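Local atomic coordinates of collagen adhesin (Staphylococcus aureus, PDB entry 2F68), a protein that binds collagen as a cell-adhesion protein of the bacterium, probably by wrapping its extracellular domains around the collagen triple helix. Residues I27-D41 / S102-N116. Numbering follows the deposited sequence.
Sequences IEDGGKTTVKMTFDD and SDVSGFAEFEVQGRN
Paired backbone bonds tie T33 to V112, V35 to F110, M37 to A108 and F39 to G106, zipping strands 31-40 and 104-116 into an antiparallel ladder whose axes approach to 4.5 Å. At one end G30 and G31 both face G114 in a G1 bulge built on the type II turn E28-G31: G30 N gives a bond to G114 O, and G31 O takes one from G114 N. Beside it the D29 carboxylate reaches to the end of strand 104-116, with CG anti to the backbone N (chi1 -174°). Its OD1 receives a nearly straight bond from N116 N (2.8 Å) and also forms a longer salt bridge with R115 NE (3.5 Å), approached at the guanidinium edge. At the far end D41 OD1 accepts a hydrogen bond from V104 N at 3.0 Å, the donor lying above the carboxylate plane.

Apolar contacts fill the buried face. V35 CB sits over one face of the F110 ring, 4.2 Å from its centroid, while V35 CG2 meets V112 CG2 at 3.7 Å. With CG between the backbone N and the carbonyl carbon (chi1 63°), the F39 ring leans to the partner strand and presents one face to G106, whose CA is 3.9 Å from the ring centroid.

On the other face, T34 CG2 packs on E109 CG (3.7 Å), and a water links T34 OG1 to E111 OE1; E111 OE2 is held by N299 N.

Strand 17-27 flanks 31-40; strands 62-75 and 300-307, the latter C-terminal to the collagen-binding region, pair with 104-116, enlarging the Ig-like domain's sheet. Strand 50-54 packs on part of the buried face, I52 against M37 and F39 and V54 against M37 and F110, while V112 meets I64 of strand 62-75.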
ATOM      1  N   ILE A  27     -12.601   4.833   9.514  1.00 26.48           N
ATOM      2  CA  ILE A  27     -11.235   4.302   9.448  1.00 24.51           C
ATOM      3  C   ILE A  27     -10.223   5.206  10.156  1.00 25.15           C
ATOM      4  O   ILE A  27     -10.481   6.392  10.372  1.00 25.36           O
ATOM      5  CB  ILE A  27     -10.774   4.049   7.982  1.00 25.11           C
ATOM      6  CG1 ILE A  27     -11.002   5.292   7.110  1.00 23.05           C
ATOM      7  CG2 ILE A  27     -11.473   2.818   7.400  1.00 23.99           C
ATOM      8  CD1 ILE A  27     -10.236   5.289   5.797  1.00 23.07           C
ATOM      9  N   GLU A  28      -9.077   4.630  10.514  1.00 25.32           N
ATOM     10  CA  GLU A  28      -7.982   5.376  11.133  1.00 27.35           C
ATOM     11  C   GLU A  28      -7.101   6.026  10.062  1.00 27.55           C
ATOM     12  O   GLU A  28      -7.309   5.807   8.866  1.00 26.92           O
ATOM     13  CB  GLU A  28      -7.141   4.456  12.029  1.00 27.41           C
ATOM     14  CG  GLU A  28      -7.908   3.800  13.182  1.00 31.97           C
ATOM     15  CD  GLU A  28      -8.350   4.787  14.253  1.00 38.07           C
ATOM     16  OE1 GLU A  28      -7.579   5.714  14.581  1.00 37.16           O
ATOM     17  OE2 GLU A  28      -9.473   4.626  14.776  1.00 40.37           O
ATOM     18  N   ASP A  29      -6.127   6.826  10.497  1.00 28.32           N
ATOM     19  CA  ASP A  29      -5.189   7.483   9.585  1.00 28.21           C
ATOM     20  C   ASP A  29      -4.277   6.457   8.914  1.00 27.70           C
ATOM     21  O   ASP A  29      -3.546   5.726   9.587  1.00 26.47           O
ATOM     22  CB  ASP A  29      -4.359   8.539  10.325  1.00 29.21           C
ATOM     23  CG  ASP A  29      -3.464   9.344   9.395  1.00 31.92           C
ATOM     24  OD1 ASP A  29      -3.948   9.804   8.337  1.00 29.06           O
ATOM     25  OD2 ASP A  29      -2.274   9.526   9.728  1.00 35.52           O
ATOM     26  N   GLY A  30      -4.335   6.410   7.586  1.00 25.83           N
ATOM     27  CA  GLY A  30      -3.589   5.424   6.806  1.00 25.40           C
ATOM     28  C   GLY A  30      -4.288   4.078   6.748  1.00 24.88           C
ATOM     29  O   GLY A  30      -3.664   3.061   6.437  1.00 23.66           O
ATOM     30  N   GLY A  31      -5.586   4.076   7.047  1.00 25.46           N
ATOM     31  CA  GLY A  31      -6.391   2.857   7.052  1.00 25.41           C
ATOM     32  C   GLY A  31      -6.969   2.517   5.692  1.00 25.29           C
ATOM     33  O   GLY A  31      -7.052   3.374   4.808  1.00 25.03           O
ATOM     34  N   LYS A  32      -7.373   1.259   5.531  1.00 25.16           N
ATOM     35  CA  LYS A  32      -7.928   0.769   4.271  1.00 26.70           C
ATOM     36  C   LYS A  32      -9.442   0.598   4.347  1.00 25.99           C
ATOM     37  O   LYS A  32      -9.975   0.141   5.362  1.00 24.39           O
ATOM     38  CB  LYS A  32      -7.278  -0.562   3.877  1.00 26.84           C
ATOM     39  CG  LYS A  32      -5.797  -0.470   3.535  1.00 29.63           C
ATOM     40  CD  LYS A  32      -5.229  -1.840   3.200  1.00 31.48           C
ATOM     41  CE  LYS A  32      -3.737  -1.768   2.919  1.00 37.90           C
ATOM     42  NZ  LYS A  32      -3.170  -3.104   2.589  1.00 38.43           N
ATOM     43  N   THR A  33     -10.124   0.971   3.266  1.00 25.37           N
ATOM     44  CA  THR A  33     -11.574   0.793   3.150  1.00 23.74           C
ATOM     45  C   THR A  33     -11.985   0.473   1.708  1.00 23.11           C
ATOM     46  O   THR A  33     -11.325   0.898   0.756  1.00 23.26           O
ATOM     47  CB  THR A  33     -12.365   2.010   3.712  1.00 24.00           C
ATOM     48  OG1 THR A  33     -13.773   1.764   3.605  1.00 25.39           O
ATOM     49  CG2 THR A  33     -12.013   3.304   2.975  1.00 24.44           C
ATOM     50  N   THR A  34     -13.075  -0.278   1.561  1.00 22.58           N
ATOM     51  CA  THR A  34     -13.505  -0.781   0.256  1.00 22.77           C
ATOM     52  C   THR A  34     -14.661   0.035  -0.326  1.00 21.91           C
ATOM     53  O   THR A  34     -15.670   0.264   0.344  1.00 22.57           O
ATOM     54  CB  THR A  34     -13.906  -2.275   0.332  1.00 23.22           C
ATOM     55  OG1 THR A  34     -13.011  -2.974   1.208  1.00 24.56           O
ATOM     56  CG2 THR A  34     -13.860  -2.917  -1.045  1.00 24.03           C
ATOM     57  N   VAL A  35     -14.498   0.463  -1.577  1.00 21.07           N
ATOM     58  CA  VAL A  35     -15.515   1.236  -2.293  1.00 21.15           C
ATOM     59  C   VAL A  35     -16.196   0.357  -3.344  1.00 20.63           C
ATOM     60  O   VAL A  35     -15.524  -0.317  -4.128  1.00 21.75           O
ATOM     61  CB  VAL A  35     -14.904   2.489  -2.981  1.00 21.16           C
ATOM     62  CG1 VAL A  35     -15.994   3.358  -3.604  1.00 21.76           C
ATOM     63  CG2 VAL A  35     -14.083   3.304  -1.993  1.00 20.22           C
ATOM     64  N   LYS A  36     -17.528   0.369  -3.350  1.00 21.24           N
ATOM     65  CA  LYS A  36     -18.307  -0.396  -4.321  1.00 21.40           C
ATOM     66  C   LYS A  36     -19.237   0.509  -5.127  1.00 21.30           C
ATOM     67  O   LYS A  36     -20.011   1.283  -4.561  1.00 19.56           O
ATOM     68  CB  LYS A  36     -19.101  -1.506  -3.625  1.00 21.09           C
ATOM     69  CG  LYS A  36     -19.654  -2.567  -4.568  1.00 22.92           C
ATOM     70  CD  LYS A  36     -20.393  -3.655  -3.807  1.00 23.63           C
ATOM     71  CE  LYS A  36     -20.928  -4.720  -4.750  1.00 30.91           C
ATOM     72  NZ  LYS A  36     -21.650  -5.798  -4.021  1.00 30.59           N
ATOM     73  N   MET A  37     -19.147   0.400  -6.452  1.00 20.46           N
ATOM     74  CA  MET A  37     -19.968   1.184  -7.370  1.00 20.88           C
ATOM     75  C   MET A  37     -20.762   0.245  -8.277  1.00 20.44           C
ATOM     76  O   MET A  37     -20.179  -0.592  -8.965  1.00 19.62           O
ATOM     77  CB  MET A  37     -19.082   2.120  -8.202  1.00 19.88           C
ATOM     78  CG  MET A  37     -19.827   3.127  -9.084  1.00 19.92           C
ATOM     79  SD  MET A  37     -20.542   2.442 -10.599  1.00 21.44           S
ATOM     80  CE  MET A  37     -19.110   1.687 -11.372  1.00 15.04           C
ATOM     81  N   THR A  38     -22.085   0.395  -8.279  1.00 21.28           N
ATOM     82  CA  THR A  38     -22.958  -0.432  -9.116  1.00 22.11           C
ATOM     83  C   THR A  38     -23.631   0.388 -10.218  1.00 21.44           C
ATOM     84  O   THR A  38     -23.863   1.589 -10.055  1.00 20.53           O
ATOM     85  CB  THR A  38     -24.040  -1.166  -8.288  1.00 23.55           C
ATOM     86  OG1 THR A  38     -24.879  -0.207  -7.634  1.00 28.12           O
ATOM     87  CG2 THR A  38     -23.406  -2.082  -7.247  1.00 23.66           C
ATOM     88  N   PHE A  39     -23.946  -0.272 -11.332  1.00 20.43           N
ATOM     89  CA  PHE A  39     -24.558   0.387 -12.487  1.00 20.49           C
ATOM     90  C   PHE A  39     -25.499  -0.534 -13.267  1.00 20.00           C
ATOM     91  O   PHE A  39     -25.349  -1.757 -13.237  1.00 19.21           O
ATOM     92  CB  PHE A  39     -23.477   0.951 -13.425  1.00 18.98           C
ATOM     93  CG  PHE A  39     -22.574  -0.099 -14.026  1.00 22.16           C
ATOM     94  CD1 PHE A  39     -22.906  -0.718 -15.230  1.00 26.06           C
ATOM     95  CD2 PHE A  39     -21.387  -0.461 -13.395  1.00 24.16           C
ATOM     96  CE1 PHE A  39     -22.076  -1.687 -15.787  1.00 22.11           C
ATOM     97  CE2 PHE A  39     -20.549  -1.428 -13.946  1.00 21.55           C
ATOM     98  CZ  PHE A  39     -20.894  -2.041 -15.146  1.00 22.52           C
ATOM     99  N   ASP A  40     -26.468   0.069 -13.956  1.00 20.40           N
ATOM    100  CA  ASP A  40     -27.321  -0.640 -14.916  1.00 21.42           C
ATOM    101  C   ASP A  40     -27.715   0.266 -16.088  1.00 21.55           C
ATOM    102  O   ASP A  40     -27.498   1.479 -16.038  1.00 21.82           O
ATOM    103  CB  ASP A  40     -28.559  -1.255 -14.237  1.00 21.31           C
ATOM    104  CG  ASP A  40     -29.420  -0.228 -13.504  1.00 22.66           C
ATOM    105  OD1 ASP A  40     -30.016  -0.600 -12.473  1.00 26.75           O
ATOM    106  OD2 ASP A  40     -29.514   0.936 -13.948  1.00 23.56           O
ATOM    107  N   ASP A  41     -28.288  -0.325 -17.137  1.00 21.49           N
ATOM    108  CA  ASP A  41     -28.693   0.437 -18.322  1.00 22.51           C
ATOM    109  C   ASP A  41     -30.188   0.790 -18.339  1.00 22.80           C
ATOM    110  O   ASP A  41     -30.807   0.876 -19.406  1.00 21.97           O
ATOM    111  CB  ASP A  41     -28.260  -0.279 -19.617  1.00 21.11           C
ATOM    112  CG  ASP A  41     -28.952  -1.625 -19.826  1.00 21.71           C
ATOM    113  OD1 ASP A  41     -28.587  -2.324 -20.794  1.00 20.51           O
ATOM    114  OD2 ASP A  41     -29.855  -1.989 -19.045  1.00 21.97           O
ATOM    115  N   SER A 102     -27.871  -6.719 -23.820  1.00 26.14           N
ATOM    116  CA  SER A 102     -29.060  -6.026 -23.331  1.00 26.91           C
ATOM    117  C   SER A 102     -29.311  -6.386 -21.868  1.00 25.79           C
ATOM    118  O   SER A 102     -28.835  -7.422 -21.391  1.00 25.07           O
ATOM    119  CB  SER A 102     -30.280  -6.378 -24.187  1.00 28.07           C
ATOM    120  OG  SER A 102     -30.529  -7.773 -24.178  1.00 30.86           O
ATOM    121  N   ASP A 103     -30.060  -5.532 -21.168  1.00 23.96           N
ATOM    122  CA  ASP A 103     -30.329  -5.682 -19.730  1.00 24.28           C
ATOM    123  C   ASP A 103     -29.022  -5.734 -18.930  1.00 22.65           C
ATOM    124  O   ASP A 103     -28.828  -6.605 -18.077  1.00 23.12           O
ATOM    125  CB  ASP A 103     -31.201  -6.918 -19.452  1.00 24.34           C
ATOM    126  CG  ASP A 103     -32.477  -6.941 -20.282  1.00 28.92           C
ATOM    127  OD1 ASP A 103     -33.174  -5.905 -20.350  1.00 28.32           O
ATOM    128  OD2 ASP A 103     -32.787  -8.003 -20.861  1.00 32.17           O
ATOM    129  N   VAL A 104     -28.136  -4.783 -19.219  1.00 21.93           N
ATOM    130  CA  VAL A 104     -26.783  -4.766 -18.665  1.00 20.23           C
ATOM    131  C   VAL A 104     -26.753  -4.212 -17.241  1.00 20.45           C
ATOM    132  O   VAL A 104     -27.299  -3.142 -16.969  1.00 20.21           O
ATOM    133  CB  VAL A 104     -25.804  -3.962 -19.568  1.00 19.34           C
ATOM    134  CG1 VAL A 104     -24.367  -4.117 -19.088  1.00 19.75           C
ATOM    135  CG2 VAL A 104     -25.918  -4.407 -21.022  1.00 20.84           C
ATOM    136  N   SER A 105     -26.112  -4.960 -16.346  1.00 19.87           N
ATOM    137  CA  SER A 105     -25.908  -4.545 -14.960  1.00 20.75           C
ATOM    138  C   SER A 105     -24.552  -5.036 -14.457  1.00 20.34           C
ATOM    139  O   SER A 105     -24.108  -6.124 -14.830  1.00 20.57           O
ATOM    140  CB  SER A 105     -27.027  -5.079 -14.066  1.00 19.37           C
ATOM    141  OG  SER A 105     -27.090  -6.495 -14.111  1.00 23.06           O
ATOM    142  N   GLY A 106     -23.901  -4.239 -13.613  1.00 21.12           N
ATOM    143  CA  GLY A 106     -22.584  -4.600 -13.089  1.00 19.89           C
ATOM    144  C   GLY A 106     -22.132  -3.820 -11.869  1.00 19.78           C
ATOM    145  O   GLY A 106     -22.860  -2.964 -11.361  1.00 16.67           O
ATOM    146  N   PHE A 107     -20.922  -4.125 -11.402  1.00 20.32           N
ATOM    147  CA  PHE A 107     -20.343  -3.465 -10.230  1.00 21.33           C
ATOM    148  C   PHE A 107     -18.821  -3.316 -10.313  1.00 21.56           C
ATOM    149  O   PHE A 107     -18.165  -3.964 -11.132  1.00 21.42           O
ATOM    150  CB  PHE A 107     -20.749  -4.192  -8.936  1.00 21.48           C
ATOM    151  CG  PHE A 107     -20.081  -5.531  -8.743  1.00 21.55           C
ATOM    152  CD1 PHE A 107     -18.918  -5.641  -7.984  1.00 24.48           C
ATOM    153  CD2 PHE A 107     -20.623  -6.683  -9.307  1.00 25.35           C
ATOM    154  CE1 PHE A 107     -18.298  -6.874  -7.799  1.00 26.15           C
ATOM    155  CE2 PHE A 107     -20.010  -7.922  -9.127  1.00 27.26           C
ATOM    156  CZ  PHE A 107     -18.846  -8.017  -8.371  1.00 26.98           C
ATOM    157  N   ALA A 108     -18.277  -2.456  -9.454  1.00 20.83           N
ATOM    158  CA  ALA A 108     -16.837  -2.238  -9.352  1.00 21.29           C
ATOM    159  C   ALA A 108     -16.422  -2.096  -7.890  1.00 21.14           C
ATOM    160  O   ALA A 108     -16.717  -1.085  -7.245  1.00 20.66           O
ATOM    161  CB  ALA A 108     -16.424  -1.012 -10.150  1.00 22.45           C
ATOM    162  N   GLU A 109     -15.742  -3.117  -7.375  1.00 20.94           N
ATOM    163  CA  GLU A 109     -15.310  -3.145  -5.981  1.00 21.12           C
ATOM    164  C   GLU A 109     -13.789  -3.025  -5.886  1.00 21.86           C
ATOM    165  O   GLU A 109     -13.059  -3.822  -6.480  1.00 22.39           O
ATOM    166  CB  GLU A 109     -15.799  -4.427  -5.300  1.00 20.55           C
ATOM    167  CG  GLU A 109     -15.885  -4.341  -3.782  1.00 22.72           C
ATOM    168  CD  GLU A 109     -16.472  -5.593  -3.147  1.00 28.50           C
ATOM    169  OE1 GLU A 109     -16.103  -6.713  -3.561  1.00 30.18           O
ATOM    170  OE2 GLU A 109     -17.298  -5.453  -2.220  1.00 30.65           O
ATOM    171  N   PHE A 110     -13.324  -2.024  -5.142  1.00 22.40           N
ATOM    172  CA  PHE A 110     -11.891  -1.753  -4.991  1.00 21.12           C
ATOM    173  C   PHE A 110     -11.561  -1.119  -3.638  1.00 22.75           C
ATOM    174  O   PHE A 110     -12.416  -0.489  -3.014  1.00 22.48           O
ATOM    175  CB  PHE A 110     -11.373  -0.874  -6.141  1.00 21.63           C
ATOM    176  CG  PHE A 110     -12.135   0.414  -6.323  1.00 19.68           C
ATOM    177  CD1 PHE A 110     -11.752   1.568  -5.645  1.00 21.80           C
ATOM    178  CD2 PHE A 110     -13.228   0.476  -7.185  1.00 20.56           C
ATOM    179  CE1 PHE A 110     -12.452   2.760  -5.812  1.00 20.63           C
ATOM    180  CE2 PHE A 110     -13.934   1.664  -7.359  1.00 19.99           C
ATOM    181  CZ  PHE A 110     -13.544   2.808  -6.671  1.00 19.30           C
ATOM    182  N   GLU A 111     -10.315  -1.287  -3.200  1.00 23.20           N
ATOM    183  CA  GLU A 111      -9.857  -0.761  -1.912  1.00 23.35           C
ATOM    184  C   GLU A 111      -9.110   0.562  -2.061  1.00 21.73           C
ATOM    185  O   GLU A 111      -8.358   0.756  -3.019  1.00 21.07           O
ATOM    186  CB  GLU A 111      -8.969  -1.784  -1.197  1.00 23.33           C
ATOM    187  CG  GLU A 111      -9.698  -3.049  -0.748  1.00 25.94           C
ATOM    188  CD  GLU A 111      -8.789  -4.044  -0.042  1.00 26.64           C
ATOM    189  OE1 GLU A 111      -9.309  -4.855   0.754  1.00 32.21           O
ATOM    190  OE2 GLU A 111      -7.561  -4.023  -0.277  1.00 29.75           O
ATOM    191  N   VAL A 112      -9.330   1.466  -1.107  1.00 21.87           N
ATOM    192  CA  VAL A 112      -8.659   2.771  -1.080  1.00 21.26           C
ATOM    193  C   VAL A 112      -8.028   3.048   0.289  1.00 22.45           C
ATOM    194  O   VAL A 112      -8.377   2.406   1.283  1.00 22.26           O
ATOM    195  CB  VAL A 112      -9.616   3.941  -1.467  1.00 21.06           C
ATOM    196  CG1 VAL A 112     -10.129   3.787  -2.895  1.00 19.05           C
ATOM    197  CG2 VAL A 112     -10.776   4.059  -0.482  1.00 19.46           C
ATOM    198  N   GLN A 113      -7.102   4.005   0.330  1.00 21.93           N
ATOM    199  CA  GLN A 113      -6.448   4.408   1.575  1.00 23.14           C
ATOM    200  C   GLN A 113      -6.871   5.820   1.979  1.00 22.60           C
ATOM    201  O   GLN A 113      -6.833   6.745   1.166  1.00 22.75           O
ATOM    202  CB  GLN A 113      -4.924   4.327   1.436  1.00 23.27           C
ATOM    203  CG  GLN A 113      -4.165   4.420   2.759  1.00 25.41           C
ATOM    204  CD  GLN A 113      -2.655   4.375   2.585  1.00 25.93           C
ATOM    205  OE1 GLN A 113      -2.105   4.939   1.638  1.00 31.47           O
ATOM    206  NE2 GLN A 113      -1.977   3.708   3.512  1.00 28.90           N
ATOM    207  N   GLY A 114      -7.272   5.971   3.240  1.00 20.87           N
ATOM    208  CA  GLY A 114      -7.711   7.260   3.771  1.00 22.65           C
ATOM    209  C   GLY A 114      -6.671   7.915   4.659  1.00 24.48           C
ATOM    210  O   GLY A 114      -6.091   7.267   5.532  1.00 23.40           O
ATOM    211  N   ARG A 115      -6.443   9.207   4.434  1.00 23.96           N
ATOM    212  CA  ARG A 115      -5.448   9.971   5.183  1.00 25.39           C
ATOM    213  C   ARG A 115      -6.024  11.262   5.755  1.00 26.47           C
ATOM    214  O   ARG A 115      -6.791  11.958   5.089  1.00 24.68           O
ATOM    215  CB  ARG A 115      -4.246  10.299   4.291  1.00 26.55           C
ATOM    216  CG  ARG A 115      -3.235   9.166   4.120  1.00 28.51           C
ATOM    217  CD  ARG A 115      -2.276   9.055   5.309  1.00 37.60           C
ATOM    218  NE  ARG A 115      -1.678  10.339   5.676  1.00 42.26           N
ATOM    219  CZ  ARG A 115      -0.591  10.864   5.114  1.00 42.74           C
ATOM    220  NH1 ARG A 115       0.045  10.224   4.139  1.00 42.23           N
ATOM    221  NH2 ARG A 115      -0.136  12.039   5.529  1.00 40.66           N
ATOM    222  N   ASN A 116      -5.650  11.568   6.995  1.00 26.97           N
ATOM    223  CA  ASN A 116      -5.983  12.843   7.620  1.00 29.13           C
ATOM    224  C   ASN A 116      -4.760  13.761   7.579  1.00 30.40           C
ATOM    225  O   ASN A 116      -3.845  13.633   8.396  1.00 30.65           O
ATOM    226  CB  ASN A 116      -6.470  12.634   9.060  1.00 30.31           C
ATOM    227  CG  ASN A 116      -7.282  13.811   9.588  1.00 32.61           C
ATOM    228  OD1 ASN A 116      -6.921  14.973   9.401  1.00 35.98           O
ATOM    229  ND2 ASN A 116      -8.383  13.505  10.265  1.00 30.54           N
TER
HETATM  230  O   HOH W   1     -11.808  -5.668  -0.026  1.00 30.85           O
HETATM  231  O   HOH W   2     -31.412  -3.179 -22.436  1.00 32.01           O